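Local structure of Serine/threonine-protein kinase Tel1 (6SKY) at residues Ser2244-Val2256 with Ile2267-Leu2279. The protein is a serine/threonine kinase of the ATM family that uses ATP and probably senses DNA damage, switching on checkpoint signalling and phosphorylating histone H2A. Residues are numbered along the deposited sequence; the frame is centred on the assembly and turned at random.
Sequences SRSDLLSKIGYQV and IQKKYLEPALKEL
Tyr2271 and Leu2249 are the two knobs of this helix pair, each pushed into a hollow of the other helix. The tyrosine ring enters between Leu2249, Ile2252, Gly2253 and Val2256. Methyl CG2 of Ile2252 lies over one face, 3.9 Å from the ring centroid and displaced toward the CE1 rim, a CH-pi contact; CB of Lys2270 backs the opposite face, while CD2 of Leu2249 comes at the ring edge. Gly2253 makes the floor, its CA 3.8 Å from Tyr2271 CB. With CG anti to its own carbonyl carbon (chi1 -59°), Tyr2271 places its ring beside the glycine, with CE2 near Val2256 CG2.

Leu2249 returns the gesture, dropping between Tyr2271, Pro2274, Ala2275 and Glu2278, with CD1 3.7 Å from Pro2274 CB. Were Tyr2271 cut back to an alanine, the hollow beside Gly2253 would probably be left unfilled and Ile2252 CG2 would lose the ring face it rests on.

Beyond these knobs, the side chains of Val2256 and Ile2267 lie alongside each other, pointing opposite ways, with CG1 to CG1 at 3.9 Å, and near the other end Ser2246 CB sits against the Ala2275 carbonyl, its OG hydrogen-bonded to Glu2287. There the backbones come closest, 4.5 Å between the CA atoms of Ser2246 and Ala2275. The helices run nearly antiparallel, 153° between their directions, forming a helical hairpin of the FAT domain, whose family belongs to the TPR clan; helix 2220-2232 packs against Ile2252.

At the outer edge, Arg2245 NH2 reaches Glu2278 OE2 at 3.1 Å, a weak, bent hydrogen bond within a salt bridge, the guanidinium and carboxylate planes 76° apart; Arg2245 NE pairs with Asp2231. Apolar fit therefore probably carries most of the adhesion, with charge pairing confined to the margin.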
loop_
_atom_site.group_PDB
_atom_site.type_symbol
_atom_site.label_atom_id
_atom_site.label_comp_id
_atom_site.label_asym_id
_atom_site.label_seq_id
_atom_site.Cartn_x
_atom_site.Cartn_y
_atom_site.Cartn_z
ATOM N N SER A 2244 -21.492 -21.776 -13.372
ATOM C CA SER A 2244 -20.943 -23.071 -13.734
ATOM C C SER A 2244 -19.963 -23.546 -12.677
ATOM O O SER A 2244 -19.295 -22.751 -12.019
ATOM C CB SER A 2244 -20.256 -23.003 -15.092
ATOM O OG SER A 2244 -19.407 -21.882 -15.175
ATOM N N ARG A 2245 -19.885 -24.860 -12.507
ATOM C CA ARG A 2245 -18.982 -25.393 -11.505
ATOM C C ARG A 2245 -17.530 -25.337 -11.942
ATOM O O ARG A 2245 -16.645 -25.301 -11.087
ATOM C CB ARG A 2245 -19.353 -26.828 -11.157
ATOM C CG ARG A 2245 -19.025 -27.180 -9.735
ATOM C CD ARG A 2245 -18.756 -28.647 -9.574
ATOM N NE ARG A 2245 -18.010 -28.906 -8.353
ATOM C CZ ARG A 2245 -17.273 -29.989 -8.149
ATOM N NH1 ARG A 2245 -16.621 -30.144 -7.010
ATOM N NH2 ARG A 2245 -17.180 -30.913 -9.090
ATOM N N SER A 2246 -17.264 -25.303 -13.245
ATOM C CA SER A 2246 -15.888 -25.264 -13.712
ATOM C C SER A 2246 -15.279 -23.883 -13.572
ATOM O O SER A 2246 -14.094 -23.770 -13.262
ATOM C CB SER A 2246 -15.803 -25.724 -15.159
ATOM O OG SER A 2246 -16.291 -24.728 -16.022
ATOM N N ASP A 2247 -16.058 -22.821 -13.757
ATOM C CA ASP A 2247 -15.495 -21.499 -13.527
ATOM C C ASP A 2247 -15.301 -21.234 -12.044
ATOM O O ASP A 2247 -14.328 -20.585 -11.660
ATOM C CB ASP A 2247 -16.364 -20.424 -14.170
ATOM C CG ASP A 2247 -17.558 -20.051 -13.335
ATOM O OD1 ASP A 2247 -17.411 -19.248 -12.392
ATOM O OD2 ASP A 2247 -18.662 -20.544 -13.634
ATOM N N LEU A 2248 -16.177 -21.765 -11.196
ATOM C CA LEU A 2248 -15.952 -21.688 -9.759
ATOM C C LEU A 2248 -14.699 -22.451 -9.361
ATOM O O LEU A 2248 -13.878 -21.956 -8.581
ATOM C CB LEU A 2248 -17.169 -22.224 -9.014
ATOM C CG LEU A 2248 -17.050 -22.375 -7.501
ATOM C CD1 LEU A 2248 -16.787 -21.057 -6.851
ATOM C CD2 LEU A 2248 -18.297 -22.985 -6.953
ATOM N N LEU A 2249 -14.530 -23.662 -9.889
ATOM C CA LEU A 2249 -13.364 -24.458 -9.533
ATOM C C LEU A 2249 -12.079 -23.808 -10.010
ATOM O O LEU A 2249 -11.077 -23.806 -9.292
ATOM C CB LEU A 2249 -13.487 -25.860 -10.105
ATOM C CG LEU A 2249 -14.361 -26.813 -9.311
ATOM C CD1 LEU A 2249 -14.340 -28.154 -9.959
ATOM C CD2 LEU A 2249 -13.867 -26.911 -7.904
ATOM N N SER A 2250 -12.080 -23.242 -11.213
ATOM C CA SER A 2250 -10.864 -22.610 -11.701
ATOM C C SER A 2250 -10.587 -21.298 -10.981
ATOM O O SER A 2250 -9.426 -20.925 -10.811
ATOM C CB SER A 2250 -10.951 -22.400 -13.204
ATOM O OG SER A 2250 -11.920 -21.435 -13.523
ATOM N N LYS A 2251 -11.623 -20.606 -10.515
ATOM C CA LYS A 2251 -11.408 -19.429 -9.683
ATOM C C LYS A 2251 -10.769 -19.798 -8.352
ATOM O O LYS A 2251 -9.830 -19.130 -7.900
ATOM C CB LYS A 2251 -12.735 -18.724 -9.462
ATOM C CG LYS A 2251 -12.637 -17.327 -8.961
ATOM C CD LYS A 2251 -14.019 -16.793 -8.765
ATOM C CE LYS A 2251 -14.001 -15.333 -8.440
ATOM N NZ LYS A 2251 -13.518 -14.540 -9.591
ATOM N N ILE A 2252 -11.260 -20.859 -7.710
ATOM C CA ILE A 2252 -10.631 -21.328 -6.480
ATOM C C ILE A 2252 -9.190 -21.727 -6.738
ATOM O O ILE A 2252 -8.301 -21.422 -5.944
ATOM C CB ILE A 2252 -11.415 -22.498 -5.862
ATOM C CG1 ILE A 2252 -12.859 -22.125 -5.590
ATOM C CG2 ILE A 2252 -10.785 -22.901 -4.571
ATOM C CD1 ILE A 2252 -13.660 -23.270 -5.114
ATOM N N GLY A 2253 -8.936 -22.429 -7.840
ATOM C CA GLY A 2253 -7.578 -22.850 -8.137
ATOM C C GLY A 2253 -6.633 -21.689 -8.347
ATOM O O GLY A 2253 -5.506 -21.697 -7.853
ATOM N N TYR A 2254 -7.080 -20.668 -9.070
ATOM C CA TYR A 2254 -6.251 -19.490 -9.280
ATOM C C TYR A 2254 -5.949 -18.787 -7.967
ATOM O O TYR A 2254 -4.802 -18.414 -7.696
ATOM C CB TYR A 2254 -6.942 -18.539 -10.249
ATOM C CG TYR A 2254 -6.346 -17.167 -10.247
ATOM C CD1 TYR A 2254 -6.950 -16.135 -9.564
ATOM C CD2 TYR A 2254 -5.168 -16.910 -10.910
ATOM C CE1 TYR A 2254 -6.404 -14.898 -9.541
ATOM C CE2 TYR A 2254 -4.614 -15.668 -10.894
ATOM C CZ TYR A 2254 -5.237 -14.664 -10.208
ATOM O OH TYR A 2254 -4.691 -13.408 -10.185
ATOM N N GLN A 2255 -6.967 -18.589 -7.134
ATOM C CA GLN A 2255 -6.736 -17.871 -5.890
ATOM C C GLN A 2255 -5.887 -18.673 -4.917
ATOM O O GLN A 2255 -5.101 -18.093 -4.169
ATOM C CB GLN A 2255 -8.065 -17.488 -5.262
ATOM C CG GLN A 2255 -8.803 -16.472 -6.066
ATOM C CD GLN A 2255 -10.011 -15.955 -5.371
ATOM O OE1 GLN A 2255 -10.712 -15.097 -5.883
ATOM N NE2 GLN A 2255 -10.272 -16.471 -4.199
ATOM N N VAL A 2256 -6.017 -19.999 -4.912
ATOM C CA VAL A 2256 -5.175 -20.822 -4.054
ATOM C C VAL A 2256 -3.737 -20.828 -4.551
ATOM O O VAL A 2256 -2.804 -20.906 -3.752
ATOM C CB VAL A 2256 -5.755 -22.244 -3.964
ATOM C CG1 VAL A 2256 -4.780 -23.179 -3.338
ATOM C CG2 VAL A 2256 -7.006 -22.239 -3.155
ATOM N N ILE A 2267 -3.201 -28.524 -5.956
ATOM C CA ILE A 2267 -3.983 -27.593 -6.758
ATOM C C ILE A 2267 -4.432 -28.256 -8.046
ATOM O O ILE A 2267 -5.583 -28.115 -8.461
ATOM C CB ILE A 2267 -3.179 -26.315 -7.039
ATOM C CG1 ILE A 2267 -2.853 -25.599 -5.743
ATOM C CG2 ILE A 2267 -3.961 -25.392 -7.916
ATOM C CD1 ILE A 2267 -1.983 -24.416 -5.933
ATOM N N GLN A 2268 -3.542 -28.997 -8.694
ATOM C CA GLN A 2268 -3.908 -29.664 -9.933
ATOM C C GLN A 2268 -4.861 -30.819 -9.688
ATOM O O GLN A 2268 -5.690 -31.132 -10.545
ATOM C CB GLN A 2268 -2.660 -30.161 -10.643
ATOM C CG GLN A 2268 -2.943 -30.876 -11.928
ATOM C CD GLN A 2268 -1.737 -31.579 -12.463
ATOM O OE1 GLN A 2268 -0.617 -31.288 -12.068
ATOM N NE2 GLN A 2268 -1.954 -32.520 -13.366
ATOM N N LYS A 2269 -4.766 -31.458 -8.534
ATOM C CA LYS A 2269 -5.585 -32.624 -8.250
ATOM C C LYS A 2269 -6.984 -32.252 -7.786
ATOM O O LYS A 2269 -7.937 -32.983 -8.067
ATOM C CB LYS A 2269 -4.885 -33.477 -7.200
ATOM C CG LYS A 2269 -5.615 -34.716 -6.766
ATOM C CD LYS A 2269 -4.931 -35.303 -5.547
ATOM C CE LYS A 2269 -5.522 -36.645 -5.153
ATOM N NZ LYS A 2269 -4.763 -37.260 -4.030
ATOM N N LYS A 2270 -7.135 -31.124 -7.098
ATOM C CA LYS A 2270 -8.409 -30.741 -6.510
ATOM C C LYS A 2270 -9.180 -29.707 -7.311
ATOM O O LYS A 2270 -10.403 -29.642 -7.173
ATOM C CB LYS A 2270 -8.197 -30.187 -5.104
ATOM C CG LYS A 2270 -7.639 -31.176 -4.135
ATOM C CD LYS A 2270 -7.208 -30.497 -2.863
ATOM C CE LYS A 2270 -8.375 -29.846 -2.180
ATOM N NZ LYS A 2270 -7.967 -29.224 -0.898
ATOM N N TYR A 2271 -8.523 -28.902 -8.118
ATOM C CA TYR A 2271 -9.232 -27.780 -8.713
ATOM C C TYR A 2271 -9.132 -27.716 -10.223
ATOM O O TYR A 2271 -10.087 -27.297 -10.867
ATOM C CB TYR A 2271 -8.725 -26.472 -8.119
ATOM C CG TYR A 2271 -8.901 -26.402 -6.635
ATOM C CD1 TYR A 2271 -10.154 -26.512 -6.069
ATOM C CD2 TYR A 2271 -7.820 -26.236 -5.798
ATOM C CE1 TYR A 2271 -10.322 -26.462 -4.724
ATOM C CE2 TYR A 2271 -7.982 -26.182 -4.452
ATOM C CZ TYR A 2271 -9.234 -26.295 -3.921
ATOM O OH TYR A 2271 -9.404 -26.240 -2.568
ATOM N N LEU A 2272 -8.010 -28.110 -10.806
ATOM C CA LEU A 2272 -7.844 -27.913 -12.237
ATOM C C LEU A 2272 -8.319 -29.104 -13.054
ATOM O O LEU A 2272 -9.016 -28.930 -14.061
ATOM C CB LEU A 2272 -6.384 -27.599 -12.547
ATOM C CG LEU A 2272 -5.867 -26.318 -11.904
ATOM C CD1 LEU A 2272 -4.463 -26.075 -12.316
ATOM C CD2 LEU A 2272 -6.718 -25.138 -12.283
ATOM N N GLU A 2273 -7.983 -30.308 -12.643
ATOM C CA GLU A 2273 -8.461 -31.477 -13.364
ATOM C C GLU A 2273 -9.950 -31.705 -13.121
ATOM O O GLU A 2273 -10.664 -32.095 -14.053
ATOM C CB GLU A 2273 -7.648 -32.705 -12.979
ATOM C CG GLU A 2273 -6.219 -32.624 -13.434
ATOM C CD GLU A 2273 -5.382 -33.759 -12.905
ATOM O OE1 GLU A 2273 -5.943 -34.650 -12.234
ATOM O OE2 GLU A 2273 -4.159 -33.761 -13.158
ATOM N N PRO A 2274 -10.466 -31.486 -11.906
ATOM C CA PRO A 2274 -11.924 -31.425 -11.765
ATOM C C PRO A 2274 -12.583 -30.402 -12.665
ATOM O O PRO A 2274 -13.685 -30.654 -13.148
ATOM C CB PRO A 2274 -12.101 -31.083 -10.287
ATOM C CG PRO A 2274 -10.987 -31.736 -9.657
ATOM C CD PRO A 2274 -9.828 -31.595 -10.585
ATOM N N ALA A 2275 -11.951 -29.259 -12.922
ATOM C CA ALA A 2275 -12.564 -28.267 -13.796
ATOM C C ALA A 2275 -12.617 -28.762 -15.234
ATOM O O ALA A 2275 -13.655 -28.661 -15.903
ATOM C CB ALA A 2275 -11.809 -26.949 -13.704
ATOM N N LEU A 2276 -11.508 -29.309 -15.730
ATOM C CA LEU A 2276 -11.537 -29.869 -17.077
ATOM C C LEU A 2276 -12.543 -31.000 -17.188
ATOM O O LEU A 2276 -13.149 -31.188 -18.245
ATOM C CB LEU A 2276 -10.156 -30.361 -17.494
ATOM C CG LEU A 2276 -9.254 -29.353 -18.201
ATOM C CD1 LEU A 2276 -8.588 -28.441 -17.213
ATOM C CD2 LEU A 2276 -8.215 -30.080 -19.008
ATOM N N LYS A 2277 -12.738 -31.762 -16.116
ATOM C CA LYS A 2277 -13.737 -32.820 -16.150
ATOM C C LYS A 2277 -15.153 -32.259 -16.099
ATOM O O LYS A 2277 -16.072 -32.851 -16.670
ATOM C CB LYS A 2277 -13.491 -33.785 -14.999
ATOM C CG LYS A 2277 -14.369 -35.003 -15.012
ATOM C CD LYS A 2277 -13.910 -36.018 -13.982
ATOM C CE LYS A 2277 -14.773 -37.271 -14.032
ATOM N NZ LYS A 2277 -14.389 -38.261 -12.989
ATOM N N GLU A 2278 -15.349 -31.127 -15.424
ATOM C CA GLU A 2278 -16.660 -30.492 -15.398
ATOM C C GLU A 2278 -17.030 -29.913 -16.745
ATOM O O GLU A 2278 -18.216 -29.739 -17.031
ATOM C CB GLU A 2278 -16.710 -29.383 -14.353
ATOM C CG GLU A 2278 -16.658 -29.864 -12.934
ATOM C CD GLU A 2278 -17.772 -30.819 -12.610
ATOM O OE1 GLU A 2278 -18.930 -30.509 -12.945
ATOM O OE2 GLU A 2278 -17.489 -31.886 -12.026
ATOM N N LEU A 2279 -16.043 -29.569 -17.571
ATOM C CA LEU A 2279 -16.374 -29.078 -18.905
ATOM C C LEU A 2279 -17.224 -30.074 -19.683
ATOM O O LEU A 2279 -18.083 -29.670 -20.470
ATOM C CB LEU A 2279 -15.106 -28.751 -19.682
ATOM C CG LEU A 2279 -14.521 -27.383 -19.381
ATOM C CD1 LEU A 2279 -13.396 -27.094 -20.323
ATOM C CD2 LEU A 2279 -15.590 -26.342 -19.503
#